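Local coordinates for protein aspartokinase 1, chloroplastic (Arabidopsis thaliana, PDB 2CDQ) that phosphorylates L-aspartate with ATP to 4-phospho-L-aspartate, the first step in making lysine, threonine, methionine and isoleucine, and binds lysine and S-adenosylmethionine as allosteric effectors, at residues A[25-30]-A[242-247]; A[174-179]-A[189-194]. One frame throughout, in Å; residues are numbered along the deposited sequence.

Contact 1: A[25-30]-A[242-247]; sequences KGITCV and KALGLK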
# COMPACT_ATOMS: atom_id res chain seq x y z
N LYS A 25 46.65 -23.41 -6.18
CA LYS A 25 46.59 -22.46 -7.34
C LYS A 25 45.37 -21.52 -7.27
O LYS A 25 44.85 -21.07 -8.31
CB LYS A 25 46.63 -23.23 -8.67
CG LYS A 25 45.47 -24.20 -8.90
CD LYS A 25 45.53 -24.87 -10.27
CE LYS A 25 46.27 -26.21 -10.23
NZ LYS A 25 47.73 -26.09 -9.94
N GLY A 26 44.92 -21.22 -6.05
CA GLY A 26 43.88 -20.22 -5.83
C GLY A 26 42.62 -20.71 -5.13
O GLY A 26 42.25 -21.88 -5.24
N ILE A 27 41.97 -19.79 -4.40
CA ILE A 27 40.66 -20.03 -3.79
C ILE A 27 39.63 -20.18 -4.91
O ILE A 27 39.60 -19.36 -5.83
CB ILE A 27 40.25 -18.86 -2.85
CG1 ILE A 27 41.28 -18.63 -1.74
CG2 ILE A 27 38.85 -19.09 -2.27
CD1 ILE A 27 41.26 -19.65 -0.60
N THR A 28 38.79 -21.22 -4.84
CA THR A 28 37.83 -21.50 -5.92
C THR A 28 36.39 -21.10 -5.63
O THR A 28 35.63 -20.77 -6.55
CB THR A 28 37.85 -22.99 -6.37
OG1 THR A 28 37.86 -23.84 -5.21
CG2 THR A 28 39.08 -23.28 -7.23
N CYS A 29 36.01 -21.13 -4.35
CA CYS A 29 34.64 -20.82 -3.92
C CYS A 29 34.54 -20.60 -2.41
O CYS A 29 35.45 -20.96 -1.65
CB CYS A 29 33.68 -21.93 -4.33
SG CYS A 29 34.12 -23.52 -3.61
N VAL A 30 33.42 -20.03 -1.99
CA VAL A 30 33.09 -19.85 -0.58
C VAL A 30 31.88 -20.70 -0.20
O VAL A 30 30.87 -20.72 -0.91
CB VAL A 30 32.89 -18.35 -0.22
CG1 VAL A 30 32.09 -17.62 -1.29
CG2 VAL A 30 32.23 -18.20 1.14
N LYS A 242 32.54 -11.60 -3.90
CA LYS A 242 32.83 -10.41 -4.72
C LYS A 242 34.28 -9.95 -4.56
O LYS A 242 34.94 -9.60 -5.54
CB LYS A 242 31.86 -9.27 -4.38
CG LYS A 242 32.11 -7.97 -5.16
CD LYS A 242 31.01 -6.94 -4.93
CE LYS A 242 31.12 -5.74 -5.89
NZ LYS A 242 31.92 -4.61 -5.34
N ALA A 243 34.77 -9.96 -3.32
CA ALA A 243 36.12 -9.51 -3.00
C ALA A 243 37.20 -10.37 -3.67
O ALA A 243 38.26 -9.87 -4.04
CB ALA A 243 36.33 -9.47 -1.49
N LEU A 244 36.90 -11.66 -3.83
CA LEU A 244 37.86 -12.60 -4.41
C LEU A 244 37.50 -13.04 -5.83
O LEU A 244 38.18 -13.88 -6.42
CB LEU A 244 38.03 -13.82 -3.48
CG LEU A 244 38.97 -13.70 -2.27
CD1 LEU A 244 38.41 -12.78 -1.19
CD2 LEU A 244 39.27 -15.08 -1.69
N GLY A 245 36.42 -12.48 -6.37
CA GLY A 245 35.96 -12.77 -7.73
C GLY A 245 35.81 -14.25 -8.05
O GLY A 245 36.21 -14.70 -9.13
N LEU A 246 35.22 -15.00 -7.12
CA LEU A 246 35.11 -16.45 -7.26
C LEU A 246 34.03 -16.87 -8.27
O LEU A 246 33.23 -16.04 -8.71
CB LEU A 246 34.86 -17.09 -5.89
CG LEU A 246 35.83 -16.67 -4.78
CD1 LEU A 246 35.36 -17.14 -3.42
CD2 LEU A 246 37.23 -17.19 -5.06
N LYS A 247 34.03 -18.15 -8.64
CA LYS A 247 33.09 -18.68 -9.64
C LYS A 247 31.65 -18.69 -9.13
O LYS A 247 30.73 -18.32 -9.85
CB LYS A 247 33.47 -20.09 -10.09
CG LYS A 247 34.96 -20.33 -10.40
CD LYS A 247 35.21 -21.81 -10.69
CE LYS A 247 34.73 -22.72 -9.54
NZ LYS A 247 34.44 -24.12 -9.98

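Contact 2: A[174-179]-A[189-194]; sequences IGFITT and EATYPA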
# COMPACT_ATOMS: atom_id res chain seq x y z
N ILE A 174 40.09 -8.96 9.75
CA ILE A 174 40.63 -9.14 8.39
C ILE A 174 40.19 -8.10 7.35
O ILE A 174 40.53 -8.21 6.16
CB ILE A 174 40.37 -10.57 7.84
CG1 ILE A 174 38.87 -10.85 7.68
CG2 ILE A 174 41.04 -11.60 8.74
CD1 ILE A 174 38.55 -12.02 6.77
N GLY A 175 39.44 -7.09 7.78
CA GLY A 175 39.04 -6.02 6.87
C GLY A 175 37.58 -6.02 6.46
O GLY A 175 37.24 -5.55 5.37
N PHE A 176 36.71 -6.55 7.32
CA PHE A 176 35.28 -6.29 7.20
C PHE A 176 35.04 -4.94 7.85
O PHE A 176 34.97 -4.83 9.08
CB PHE A 176 34.43 -7.40 7.85
CG PHE A 176 33.92 -8.43 6.87
CD1 PHE A 176 34.74 -9.46 6.42
CD2 PHE A 176 32.62 -8.36 6.38
CE1 PHE A 176 34.27 -10.40 5.50
CE2 PHE A 176 32.14 -9.30 5.46
CZ PHE A 176 32.96 -10.32 5.02
N ILE A 177 34.96 -3.90 7.02
CA ILE A 177 34.82 -2.52 7.49
C ILE A 177 33.36 -2.07 7.39
O ILE A 177 32.72 -2.25 6.35
CB ILE A 177 35.77 -1.54 6.74
CG1 ILE A 177 37.17 -2.16 6.52
CG2 ILE A 177 35.86 -0.19 7.47
CD1 ILE A 177 37.95 -2.52 7.80
N THR A 178 32.86 -1.47 8.46
CA THR A 178 31.43 -1.28 8.66
C THR A 178 31.07 0.08 9.28
O THR A 178 31.91 0.71 9.92
CB THR A 178 30.90 -2.42 9.54
OG1 THR A 178 30.66 -3.57 8.73
CG2 THR A 178 29.62 -2.05 10.22
N THR A 179 29.82 0.51 9.06
CA THR A 179 29.28 1.69 9.76
C THR A 179 29.09 1.39 11.24
O THR A 179 29.02 0.24 11.65
CB THR A 179 27.92 2.17 9.17
OG1 THR A 179 26.91 1.17 9.37
CG2 THR A 179 28.05 2.49 7.68
N GLU A 189 32.54 0.16 1.17
CA GLU A 189 33.25 -0.23 -0.06
C GLU A 189 34.73 -0.61 0.10
O GLU A 189 35.26 -1.38 -0.70
CB GLU A 189 33.09 0.85 -1.15
CG GLU A 189 32.07 0.49 -2.24
CD GLU A 189 32.58 -0.54 -3.25
OE1 GLU A 189 33.81 -0.54 -3.55
OE2 GLU A 189 31.76 -1.36 -3.74
N ALA A 190 35.38 -0.09 1.14
CA ALA A 190 36.79 -0.38 1.42
C ALA A 190 37.05 -1.83 1.85
O ALA A 190 38.20 -2.28 1.92
CB ALA A 190 37.34 0.59 2.46
N THR A 191 35.97 -2.56 2.12
CA THR A 191 36.03 -3.95 2.58
C THR A 191 36.59 -4.89 1.51
O THR A 191 37.43 -5.73 1.81
CB THR A 191 34.63 -4.43 3.09
OG1 THR A 191 34.32 -3.78 4.33
CG2 THR A 191 34.59 -5.94 3.31
N TYR A 192 36.14 -4.73 0.26
CA TYR A 192 36.55 -5.64 -0.82
C TYR A 192 38.07 -5.68 -1.07
O TYR A 192 38.65 -6.77 -1.10
CB TYR A 192 35.78 -5.37 -2.12
CG TYR A 192 34.28 -5.44 -1.95
CD1 TYR A 192 33.50 -4.29 -1.99
CD2 TYR A 192 33.63 -6.66 -1.72
CE1 TYR A 192 32.12 -4.34 -1.82
CE2 TYR A 192 32.25 -6.73 -1.55
CZ TYR A 192 31.50 -5.56 -1.60
OH TYR A 192 30.14 -5.60 -1.44
N PRO A 193 38.71 -4.51 -1.26
CA PRO A 193 40.17 -4.51 -1.43
C PRO A 193 40.95 -4.98 -0.19
O PRO A 193 41.96 -5.68 -0.33
CB PRO A 193 40.50 -3.04 -1.74
CG PRO A 193 39.20 -2.44 -2.19
CD PRO A 193 38.17 -3.14 -1.37
N ALA A 194 40.47 -4.62 1.01
CA ALA A 194 41.13 -4.97 2.27
C ALA A 194 41.11 -6.48 2.52
O ALA A 194 42.12 -7.05 2.95
CB ALA A 194 40.50 -4.23 3.43

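Contact 1: A[25-30]-A[242-247]
L246 is the bump of this contact: its isobutyl group drops into the hollow formed by I27, the backbone of C29 and V30. The two methyls of its fork part there. CD2 lies against I27, 3.7 Å from I27 CG2 and close to I27 O, while CD1 sits over the face of the peptide between C29 and V30, 3.7 Å from C29 C, and meets V30 CG1 at 3.9 Å. The L246 and V30 side chains stand at about a right angle. L244 adds a second, shallower bump, its CD2 being 4.1 Å from I27 CG2, so that I27 packs against both leucines. At the exposed side of the contact, the K247 chain bends about its CG-CD bond (chi3 -55°), which brings CE 3.7 Å from T28 O. No hydrogen bond crosses; the fit is by shape. Between the leucines G245, with positive phi, leaves the helical conformation in a Schellman motif and turns the chain toward strand 248-253. T28 OG1 is bonded to S58 N outside the contact. I27 and L244 also pack on helix 191-205, through W203 and L199, while strand 29-33 runs parallel between strands 59-63 and 248-253.

Contact 2: A[174-179]-A[189-194]
T191, in the first turn of helix 191-205, reaches across to the backbone of G175, F176 and I177. Followed outward, its side chain starts at CB, which lies 3.6 Å from G175 O, and there it forks. The methyl branch is anti to the backbone N (OG1 torsion chi1 -71°), and T191 CG2 is 3.4 Å from G175 O; it also lies over one face of the F176 ring, with F176 CD2 at 4.4 Å. The hydroxyl branch, OG1, accepts a hydrogen bond from I177 N at 2.8 Å, bent to 149° at the hydrogen. I177 CB is 3.6 Å from T191 OG1, and the I177 and T191 side chains run alongside one another, pointing opposite ways. The root of the threonine takes part as well: T191 CA makes a CA-H...O contact with G175 O at 3.4 Å, so this oxygen meets CA, CB and CG2 of one residue.

One helical turn further on, the A194 methyl approaches G175, with CB 4.0 Å from G175 O. G175, having no side chain, leaves its CA and O to the A194 methyl, and its phi of 107° is one that glycine readily adopts. The F176 ring itself reaches T236 and T239 of helix 232-244, and T191 touches T239 as well.

Chemically, a single hydroxyl does much of the polar work. T191 OG1 satisfies I177 N at the start of strand 177-178 and has a further, weak hydrogen bond to L188 O just before the helix. The methyl and alpha carbon meanwhile pack on G175 and F176. The contact thus ties the helix start to the strand by one hydrogen bond, flanked by carbon-to-carbonyl contacts at G175 O and by the methyl over the F176 ring.

Contacts 1 and 2 have centres 17 Å apart in the amino acid kinase domain, and both reach its large mixed sheet. Along the chain the order is 25-30, 174-179, 189-194 and 242-247, so contact 2 falls wholly between the two halves of contact 1. Contact 2 belongs to a beta-alpha-beta unit of strand 177-178, helix 191-205 and strand 209-219. That helix also packs beside helix 232-244, where the contacts meet: K242 makes a cation-pi interaction with Y192, and A243 touches Y192. Helices 191-205 and 232-244 thus touch one another and carry side chains of both contacts, which are linked through Y192, K242 and A243 within the catalytic domain.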